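Local coordinates for protein putative acetamidase/formamidase (Yersinia enterocolitica subsp. palearctica serotype O:3, PDB 5UBU) that probably hydrolyses non-peptide carbon-nitrogen bonds in linear amides and holds a pair of sodium ions in the crystal, at residues B[21-32]-B[48-59]; B[85-96]-B[212-220]. All blocks are in the same frame, centred on the assembly; numbering follows the deposited sequence.

Interaction 1: residues B[21-32]-B[48-59]; sequences RKPVTHHLTEEM and LTIEPGDRVIVD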
# COMPACT_ATOMS: atom_id res chain seq x y z
N ARG B 21 -43.21 -9.40 -15.69
CA ARG B 21 -43.45 -8.92 -17.06
C ARG B 21 -43.00 -9.89 -18.14
O ARG B 21 -42.05 -10.65 -17.94
CB ARG B 21 -42.69 -7.61 -17.32
CG ARG B 21 -43.19 -6.41 -16.56
CD ARG B 21 -42.40 -5.14 -16.90
NE ARG B 21 -42.39 -4.82 -18.33
CZ ARG B 21 -41.40 -5.09 -19.19
NH1 ARG B 21 -41.53 -4.73 -20.46
NH2 ARG B 21 -40.29 -5.72 -18.80
N LYS B 22 -43.71 -9.86 -19.27
CA LYS B 22 -43.32 -10.62 -20.44
C LYS B 22 -42.25 -9.67 -20.98
O LYS B 22 -42.58 -8.59 -21.48
CB LYS B 22 -44.45 -10.80 -21.44
CG LYS B 22 -44.06 -11.62 -22.67
CD LYS B 22 -45.08 -11.49 -23.78
CE LYS B 22 -44.57 -12.13 -25.07
NZ LYS B 22 -45.57 -11.91 -26.16
N PRO B 23 -40.98 -10.06 -20.89
CA PRO B 23 -39.95 -9.14 -21.32
C PRO B 23 -39.80 -8.98 -22.83
O PRO B 23 -40.08 -9.90 -23.59
CB PRO B 23 -38.69 -9.76 -20.75
CG PRO B 23 -38.94 -11.22 -20.82
CD PRO B 23 -40.42 -11.41 -20.63
N VAL B 24 -39.37 -7.78 -23.22
CA VAL B 24 -39.08 -7.47 -24.61
C VAL B 24 -37.58 -7.78 -24.72
O VAL B 24 -36.79 -7.37 -23.86
CB VAL B 24 -39.34 -5.98 -24.94
CG1 VAL B 24 -38.91 -5.66 -26.37
CG2 VAL B 24 -40.81 -5.64 -24.74
N THR B 25 -37.19 -8.54 -25.74
CA THR B 25 -35.79 -8.90 -25.96
C THR B 25 -35.22 -7.97 -27.03
O THR B 25 -35.74 -7.89 -28.15
CB THR B 25 -35.65 -10.37 -26.40
OG1 THR B 25 -36.17 -11.22 -25.37
CG2 THR B 25 -34.18 -10.73 -26.68
N HIS B 26 -34.16 -7.26 -26.66
CA HIS B 26 -33.49 -6.32 -27.56
C HIS B 26 -32.18 -6.95 -28.01
O HIS B 26 -31.55 -7.66 -27.24
CB HIS B 26 -33.21 -5.01 -26.83
CG HIS B 26 -34.42 -4.44 -26.15
ND1 HIS B 26 -35.32 -3.62 -26.79
CD2 HIS B 26 -34.87 -4.58 -24.89
CE1 HIS B 26 -36.27 -3.27 -25.95
NE2 HIS B 26 -36.02 -3.84 -24.78
N HIS B 27 -31.80 -6.70 -29.26
CA HIS B 27 -30.57 -7.25 -29.82
C HIS B 27 -29.60 -6.09 -30.00
O HIS B 27 -29.72 -5.34 -30.96
CB HIS B 27 -30.86 -7.92 -31.19
CG HIS B 27 -31.99 -8.92 -31.16
ND1 HIS B 27 -31.79 -10.27 -30.91
CD2 HIS B 27 -33.32 -8.77 -31.33
CE1 HIS B 27 -32.95 -10.89 -30.92
NE2 HIS B 27 -33.90 -10.01 -31.18
N LEU B 28 -28.67 -5.93 -29.06
CA LEU B 28 -27.68 -4.85 -29.13
C LEU B 28 -26.51 -5.29 -30.00
O LEU B 28 -25.46 -5.67 -29.51
CB LEU B 28 -27.24 -4.40 -27.72
CG LEU B 28 -26.19 -3.27 -27.62
CD1 LEU B 28 -26.53 -2.08 -28.51
CD2 LEU B 28 -26.03 -2.83 -26.18
N THR B 29 -26.72 -5.22 -31.31
CA THR B 29 -25.71 -5.58 -32.29
C THR B 29 -24.71 -4.45 -32.45
O THR B 29 -24.88 -3.37 -31.88
CB THR B 29 -26.36 -5.82 -33.68
OG1 THR B 29 -26.99 -4.62 -34.13
CG2 THR B 29 -27.40 -6.92 -33.62
N GLU B 30 -23.65 -4.69 -33.21
CA GLU B 30 -22.64 -3.68 -33.48
C GLU B 30 -23.24 -2.51 -34.28
O GLU B 30 -22.81 -1.37 -34.13
CB GLU B 30 -21.47 -4.29 -34.25
CG GLU B 30 -20.67 -5.29 -33.43
CD GLU B 30 -19.63 -6.01 -34.27
OE1 GLU B 30 -20.05 -6.69 -35.22
OE2 GLU B 30 -18.42 -5.93 -33.97
N GLU B 31 -24.23 -2.81 -35.12
CA GLU B 31 -24.90 -1.80 -35.96
C GLU B 31 -25.73 -0.87 -35.07
O GLU B 31 -25.84 0.32 -35.35
CB GLU B 31 -25.74 -2.50 -37.05
CG GLU B 31 -25.95 -1.74 -38.37
CD GLU B 31 -27.04 -0.68 -38.38
OE1 GLU B 31 -27.20 -0.04 -39.44
OE2 GLU B 31 -27.76 -0.50 -37.36
N MSE B 32 -26.30 -1.41 -33.98
CA MSE B 32 -27.10 -0.60 -33.05
C MSE B 32 -26.19 0.23 -32.17
O MSE B 32 -26.49 1.39 -31.88
CB MSE B 32 -27.96 -1.48 -32.14
CG MSE B 32 -28.95 -0.64 -31.31
SE MSE B 32 -30.05 -1.78 -30.12
CE MSE B 32 -31.45 -2.30 -31.40
N LEU B 48 -29.76 2.44 -26.53
CA LEU B 48 -30.95 1.63 -26.32
C LEU B 48 -31.68 2.02 -25.04
O LEU B 48 -31.04 2.36 -24.05
CB LEU B 48 -30.54 0.16 -26.20
CG LEU B 48 -31.62 -0.89 -25.88
CD1 LEU B 48 -32.67 -0.96 -26.99
CD2 LEU B 48 -30.94 -2.24 -25.67
N THR B 49 -33.01 1.97 -25.07
CA THR B 49 -33.83 2.27 -23.90
C THR B 49 -34.71 1.06 -23.67
O THR B 49 -35.38 0.59 -24.60
CB THR B 49 -34.68 3.53 -24.09
OG1 THR B 49 -33.84 4.65 -24.40
CG2 THR B 49 -35.49 3.84 -22.82
N ILE B 50 -34.71 0.55 -22.44
CA ILE B 50 -35.49 -0.64 -22.09
C ILE B 50 -36.36 -0.45 -20.85
O ILE B 50 -36.18 0.49 -20.08
CB ILE B 50 -34.56 -1.86 -21.83
CG1 ILE B 50 -33.70 -1.64 -20.58
CG2 ILE B 50 -33.66 -2.13 -23.04
CD1 ILE B 50 -32.82 -2.82 -20.25
N GLU B 51 -37.30 -1.38 -20.67
CA GLU B 51 -38.17 -1.40 -19.50
C GLU B 51 -37.54 -2.34 -18.48
O GLU B 51 -36.87 -3.31 -18.86
CB GLU B 51 -39.57 -1.90 -19.88
CG GLU B 51 -40.36 -0.97 -20.79
CD GLU B 51 -40.80 0.30 -20.09
OE1 GLU B 51 -40.80 0.35 -18.84
OE2 GLU B 51 -41.19 1.25 -20.79
N PRO B 52 -37.71 -2.05 -17.17
CA PRO B 52 -37.16 -2.98 -16.19
C PRO B 52 -37.79 -4.36 -16.39
O PRO B 52 -39.01 -4.47 -16.54
CB PRO B 52 -37.60 -2.38 -14.84
CG PRO B 52 -37.79 -0.93 -15.11
CD PRO B 52 -38.30 -0.86 -16.53
N GLY B 53 -36.95 -5.38 -16.44
CA GLY B 53 -37.42 -6.76 -16.66
C GLY B 53 -37.09 -7.26 -18.05
O GLY B 53 -37.12 -8.45 -18.28
N ASP B 54 -36.80 -6.35 -18.98
CA ASP B 54 -36.44 -6.71 -20.35
C ASP B 54 -35.10 -7.44 -20.44
O ASP B 54 -34.26 -7.35 -19.55
CB ASP B 54 -36.35 -5.47 -21.26
CG ASP B 54 -37.69 -4.90 -21.65
OD1 ASP B 54 -38.75 -5.48 -21.31
OD2 ASP B 54 -37.69 -3.85 -22.33
N ARG B 55 -34.93 -8.17 -21.54
CA ARG B 55 -33.71 -8.91 -21.83
C ARG B 55 -32.95 -8.20 -22.94
O ARG B 55 -33.55 -7.54 -23.79
CB ARG B 55 -34.05 -10.35 -22.23
CG ARG B 55 -34.50 -11.20 -21.05
CD ARG B 55 -35.13 -12.52 -21.41
NE ARG B 55 -34.12 -13.41 -21.99
CZ ARG B 55 -34.05 -13.79 -23.26
NH1 ARG B 55 -33.07 -14.60 -23.65
NH2 ARG B 55 -34.98 -13.43 -24.15
N VAL B 56 -31.62 -8.29 -22.90
CA VAL B 56 -30.77 -7.68 -23.91
C VAL B 56 -29.72 -8.70 -24.34
O VAL B 56 -29.05 -9.29 -23.49
CB VAL B 56 -30.06 -6.41 -23.41
CG1 VAL B 56 -29.22 -5.78 -24.52
CG2 VAL B 56 -31.07 -5.40 -22.90
N ILE B 57 -29.59 -8.92 -25.64
CA ILE B 57 -28.62 -9.83 -26.21
C ILE B 57 -27.52 -8.93 -26.77
O ILE B 57 -27.70 -8.30 -27.81
CB ILE B 57 -29.24 -10.69 -27.34
CG1 ILE B 57 -30.45 -11.47 -26.81
CG2 ILE B 57 -28.18 -11.62 -27.93
CD1 ILE B 57 -31.17 -12.30 -27.86
N VAL B 58 -26.40 -8.88 -26.07
CA VAL B 58 -25.28 -8.02 -26.45
C VAL B 58 -24.18 -8.72 -27.24
O VAL B 58 -23.67 -9.74 -26.81
CB VAL B 58 -24.61 -7.41 -25.20
CG1 VAL B 58 -23.56 -6.38 -25.62
CG2 VAL B 58 -25.64 -6.75 -24.30
N ASP B 59 -23.81 -8.15 -28.39
CA ASP B 59 -22.72 -8.65 -29.23
C ASP B 59 -21.48 -7.86 -28.82
O ASP B 59 -21.14 -6.85 -29.44
CB ASP B 59 -23.02 -8.45 -30.72
CG ASP B 59 -24.17 -9.33 -31.23
OD1 ASP B 59 -24.56 -10.29 -30.54
OD2 ASP B 59 -24.65 -9.07 -32.36
O HOH W 1 -22.71 -4.60 -30.08
O HOH W 2 -23.20 -7.07 -34.51
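Strand 25-28 pairs in parallel with strand 55-59 at the margin of a mixed beta-sheet, and beside the start of this ladder the carboxylate of Asp54 gathers Arg21, Val24 and His26 onto the type II turn Glu51-Asp54. The ladder alternates in the parallel manner: His26 N donates to Arg55 O and His26 O accepts from Ile57 N, then Leu28 repeats the pattern with Ile57 O and Asp59 N.

Asp54 suits its place because both of its oxygens are used. Asp54 OD1 takes the end of the Arg21 guanidinium, NH1 and NH2 each 3.0 Å away in a salt bridge, and also Val24 N at 3.1 Å, which comes from above the carboxylate plane. Asp54 OD2 lies between two N-H groups on opposite faces of that plane: His26 NE2 at 3.0 Å, nearly straight at 172°, and Glu51 N of the turn. The bond from NE2 lies in the imidazole plane and helps to set the rotation of the ring, together with Ile50 CG2 over one face, while Leu48 CD1 lies 3.8 Å from His26 ND1. Arg21 reaches Asp54 through a bend at chi3 (56°), which lays one guanidinium face against Glu51 CB. Gly53 fits the turn with a positive phi of 107°.

At the far end Thr29 caps helix 30-33, its OG1 accepting from Met32 N, and a water donates to both Leu28 O and Asp59 O. Arg55, Ile57 and Thr25 share one face, where Thr25 CG2 meets Ile57 CD1 at 3.6 Å. Strand 239-248 flanks strand 55-59 on its other side, Arg55 forming a salt bridge with Glu107 of strand 101-111, whereas Leu28 and Val58 on the opposite face pack on Asn88 of strand 87-93.

Interaction 2: residues B[85-96]-B[212-220]; sequences NPQNGPIMINGA and PGGRLFIGD. With NA (sodium ion), chain H; NA (sodium ion), chain G.
An antiparallel beta ladder with a beta bulge joins strand 87-93 to strand 214-220 and runs, at one end, into the two-sodium site at Asp220. Asn88 and Ile218 form one hydrogen-bonded pair, Ile91 and Leu216 the next; between them the register slips by one residue at Gly89 and the cis-proline Pro90. Gly89 supplies the backbone shape of the bulge, with a positive phi of 116°, and lies against the Leu216-Phe217 backbone. Pro90 lies alongside Phe217, its CA over one face of the ring toward the rim and Pro90 CB 3.5 Å from Phe217 CZ.

Pro90 CG lies near Arg215 NH1, and the selenium of Met92, a selenomethionine, lies over one face of the guanidinium, brought there by bends at chi2 and chi3. The arginine runs extended from CG to NE, and its NH2 donates to Ser44 O. Ile91 and Leu216 point to the same face as Ile218, which packs against strand 239-248. Gly213 takes a positive phi, which glycine adopts easily; its N donates to Ala96 O and its O accepts from Ile93 N.

At the metal end the Asn85 amide stacks on the Asp220 carboxylate, their planes 17° apart, and Asn85 ND2 is held by Ser184 O. Asp220 bridges the sodium ions: Asp220 OD2 binds the one shared with Asn193 and Asp195 at 2.2 Å. Asp220 OD1 binds the sodium shared with His222 and Glu236 at 2.3 Å, with Asp220 OD2 more loosely bound to the same ion at 2.9 Å.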
# COMPACT_ATOMS: atom_id res chain seq x y z
N ASN B 85 -10.92 -2.51 -23.53
CA ASN B 85 -12.29 -2.77 -23.10
C ASN B 85 -13.34 -1.84 -23.75
O ASN B 85 -13.96 -1.03 -23.08
CB ASN B 85 -12.41 -2.70 -21.56
CG ASN B 85 -11.40 -3.59 -20.86
OD1 ASN B 85 -10.85 -4.53 -21.44
ND2 ASN B 85 -11.16 -3.30 -19.58
N PRO B 86 -13.52 -1.96 -25.08
CA PRO B 86 -14.55 -1.17 -25.75
C PRO B 86 -15.90 -1.53 -25.14
O PRO B 86 -16.22 -2.72 -25.02
CB PRO B 86 -14.46 -1.64 -27.20
CG PRO B 86 -13.82 -2.98 -27.12
CD PRO B 86 -12.81 -2.83 -26.03
N GLN B 87 -16.68 -0.52 -24.77
CA GLN B 87 -17.97 -0.74 -24.09
C GLN B 87 -19.23 -0.64 -24.91
O GLN B 87 -19.35 0.24 -25.76
CB GLN B 87 -18.12 0.29 -22.95
CG GLN B 87 -17.06 0.18 -21.87
CD GLN B 87 -17.15 -1.12 -21.11
OE1 GLN B 87 -18.20 -1.45 -20.53
NE2 GLN B 87 -16.04 -1.84 -21.06
N ASN B 88 -20.16 -1.56 -24.65
CA ASN B 88 -21.50 -1.51 -25.23
C ASN B 88 -22.27 -0.60 -24.27
O ASN B 88 -21.98 -0.58 -23.07
CB ASN B 88 -22.16 -2.88 -25.31
CG ASN B 88 -21.76 -3.65 -26.54
OD1 ASN B 88 -20.96 -4.57 -26.49
ND2 ASN B 88 -22.30 -3.23 -27.68
N GLY B 89 -23.24 0.14 -24.80
CA GLY B 89 -24.02 1.05 -23.96
C GLY B 89 -23.80 2.49 -24.40
O GLY B 89 -23.07 2.74 -25.36
N PRO B 90 -24.38 3.45 -23.68
CA PRO B 90 -25.20 3.20 -22.51
C PRO B 90 -26.63 2.75 -22.79
O PRO B 90 -27.26 3.22 -23.74
CB PRO B 90 -25.25 4.58 -21.83
CG PRO B 90 -25.06 5.55 -22.92
CD PRO B 90 -24.24 4.88 -23.98
N ILE B 91 -27.11 1.83 -21.96
CA ILE B 91 -28.47 1.31 -22.03
C ILE B 91 -29.27 2.09 -20.99
O ILE B 91 -28.81 2.24 -19.86
CB ILE B 91 -28.51 -0.19 -21.72
CG1 ILE B 91 -27.65 -0.95 -22.74
CG2 ILE B 91 -29.95 -0.71 -21.74
CD1 ILE B 91 -27.59 -2.45 -22.54
N MSE B 92 -30.45 2.57 -21.35
CA MSE B 92 -31.29 3.34 -20.42
C MSE B 92 -32.41 2.50 -19.88
O MSE B 92 -33.07 1.79 -20.63
CB MSE B 92 -31.91 4.54 -21.12
CG MSE B 92 -30.90 5.35 -21.94
SE MSE B 92 -29.60 6.25 -20.76
CE MSE B 92 -30.67 7.82 -20.20
N ILE B 93 -32.61 2.55 -18.56
CA ILE B 93 -33.68 1.80 -17.92
C ILE B 93 -34.75 2.82 -17.54
O ILE B 93 -34.48 3.77 -16.80
CB ILE B 93 -33.21 0.99 -16.69
CG1 ILE B 93 -32.17 -0.08 -17.08
CG2 ILE B 93 -34.40 0.29 -16.04
CD1 ILE B 93 -30.82 0.44 -17.49
N ASN B 94 -35.96 2.62 -18.06
CA ASN B 94 -37.09 3.50 -17.81
C ASN B 94 -37.45 3.56 -16.33
O ASN B 94 -37.78 2.54 -15.72
CB ASN B 94 -38.31 3.02 -18.63
CG ASN B 94 -39.47 3.99 -18.58
OD1 ASN B 94 -39.37 5.08 -18.05
ND2 ASN B 94 -40.59 3.60 -19.16
N GLY B 95 -37.38 4.77 -15.76
CA GLY B 95 -37.70 5.02 -14.35
C GLY B 95 -36.50 5.10 -13.41
O GLY B 95 -36.64 5.57 -12.29
N ALA B 96 -35.33 4.65 -13.87
CA ALA B 96 -34.13 4.67 -13.03
C ALA B 96 -33.68 6.09 -12.68
O ALA B 96 -33.63 6.97 -13.55
CB ALA B 96 -32.99 3.92 -13.71
N PRO B 212 -29.59 9.83 -14.21
CA PRO B 212 -30.94 9.46 -14.67
C PRO B 212 -30.88 8.42 -15.78
O PRO B 212 -30.09 8.56 -16.71
CB PRO B 212 -31.52 10.79 -15.17
CG PRO B 212 -30.72 11.85 -14.50
CD PRO B 212 -29.35 11.28 -14.31
N GLY B 213 -31.71 7.39 -15.66
CA GLY B 213 -31.78 6.31 -16.64
C GLY B 213 -30.80 5.18 -16.38
O GLY B 213 -30.82 4.16 -17.08
N GLY B 214 -29.95 5.34 -15.37
CA GLY B 214 -28.97 4.32 -15.03
C GLY B 214 -27.71 4.38 -15.87
O GLY B 214 -26.61 4.57 -15.32
N ARG B 215 -27.87 4.23 -17.18
CA ARG B 215 -26.74 4.24 -18.12
C ARG B 215 -25.84 3.03 -17.90
O ARG B 215 -24.72 3.15 -17.42
CB ARG B 215 -25.95 5.56 -18.06
CG ARG B 215 -26.69 6.70 -18.71
CD ARG B 215 -25.97 8.03 -18.51
NE ARG B 215 -26.45 8.97 -19.53
CZ ARG B 215 -25.87 9.19 -20.71
NH1 ARG B 215 -24.72 8.59 -21.06
NH2 ARG B 215 -26.41 10.05 -21.56
N LEU B 216 -26.37 1.86 -18.26
CA LEU B 216 -25.66 0.60 -18.11
C LEU B 216 -24.68 0.36 -19.25
O LEU B 216 -25.03 0.50 -20.42
CB LEU B 216 -26.66 -0.57 -18.06
CG LEU B 216 -26.10 -2.00 -17.94
CD1 LEU B 216 -25.29 -2.19 -16.66
CD2 LEU B 216 -27.26 -2.99 -18.01
N PHE B 217 -23.45 -0.01 -18.88
CA PHE B 217 -22.39 -0.32 -19.84
C PHE B 217 -21.92 -1.75 -19.58
O PHE B 217 -21.85 -2.19 -18.43
CB PHE B 217 -21.20 0.62 -19.67
CG PHE B 217 -21.49 2.05 -20.03
CD1 PHE B 217 -22.02 2.92 -19.09
CD2 PHE B 217 -21.19 2.53 -21.30
CE1 PHE B 217 -22.25 4.25 -19.42
CE2 PHE B 217 -21.42 3.85 -21.64
CZ PHE B 217 -21.94 4.72 -20.69
N ILE B 218 -21.58 -2.46 -20.65
CA ILE B 218 -21.11 -3.84 -20.53
C ILE B 218 -20.02 -4.11 -21.56
O ILE B 218 -19.94 -3.44 -22.59
CB ILE B 218 -22.29 -4.84 -20.65
CG1 ILE B 218 -21.86 -6.26 -20.32
CG2 ILE B 218 -22.94 -4.77 -22.04
CD1 ILE B 218 -23.01 -7.25 -20.29
N GLY B 219 -19.15 -5.07 -21.27
CA GLY B 219 -18.07 -5.43 -22.19
C GLY B 219 -16.99 -6.28 -21.57
O GLY B 219 -17.14 -6.75 -20.45
N ASP B 220 -15.91 -6.48 -22.33
CA ASP B 220 -14.75 -7.25 -21.86
C ASP B 220 -15.12 -8.64 -21.33
O ASP B 220 -14.96 -8.94 -20.15
CB ASP B 220 -13.99 -6.42 -20.81
CG ASP B 220 -12.68 -7.07 -20.34
OD1 ASP B 220 -12.01 -7.82 -21.09
OD2 ASP B 220 -12.32 -6.78 -19.19
NA NA H . -10.73 -6.35 -17.70
NA NA G . -10.06 -8.35 -20.09
O HOH W 3 -14.77 -4.90 -24.55
O HOH W 4 -7.86 -5.96 -17.36

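In the fold
From the N terminus, the chain first closes a short loop: interaction 1 returns residues 48-59 to 21-32 after only 15 intervening residues. Interaction 2 opens later and spans 115 residues, bringing 212-220 back to 85-96, so the two closures follow in series and neither nests in nor crosses the other. They are nevertheless adjacent in space, their centres about 11 Å apart. Strand 48-50 runs parallel to strand 87-93, with probable hydrogen bonds between Ile50 N and Met92 O and between Leu48 O and Met92 N. Together the two interactions connect strand 25-28, at one edge of the large mixed sheet within this chain, to the sheet that carries the sodium site.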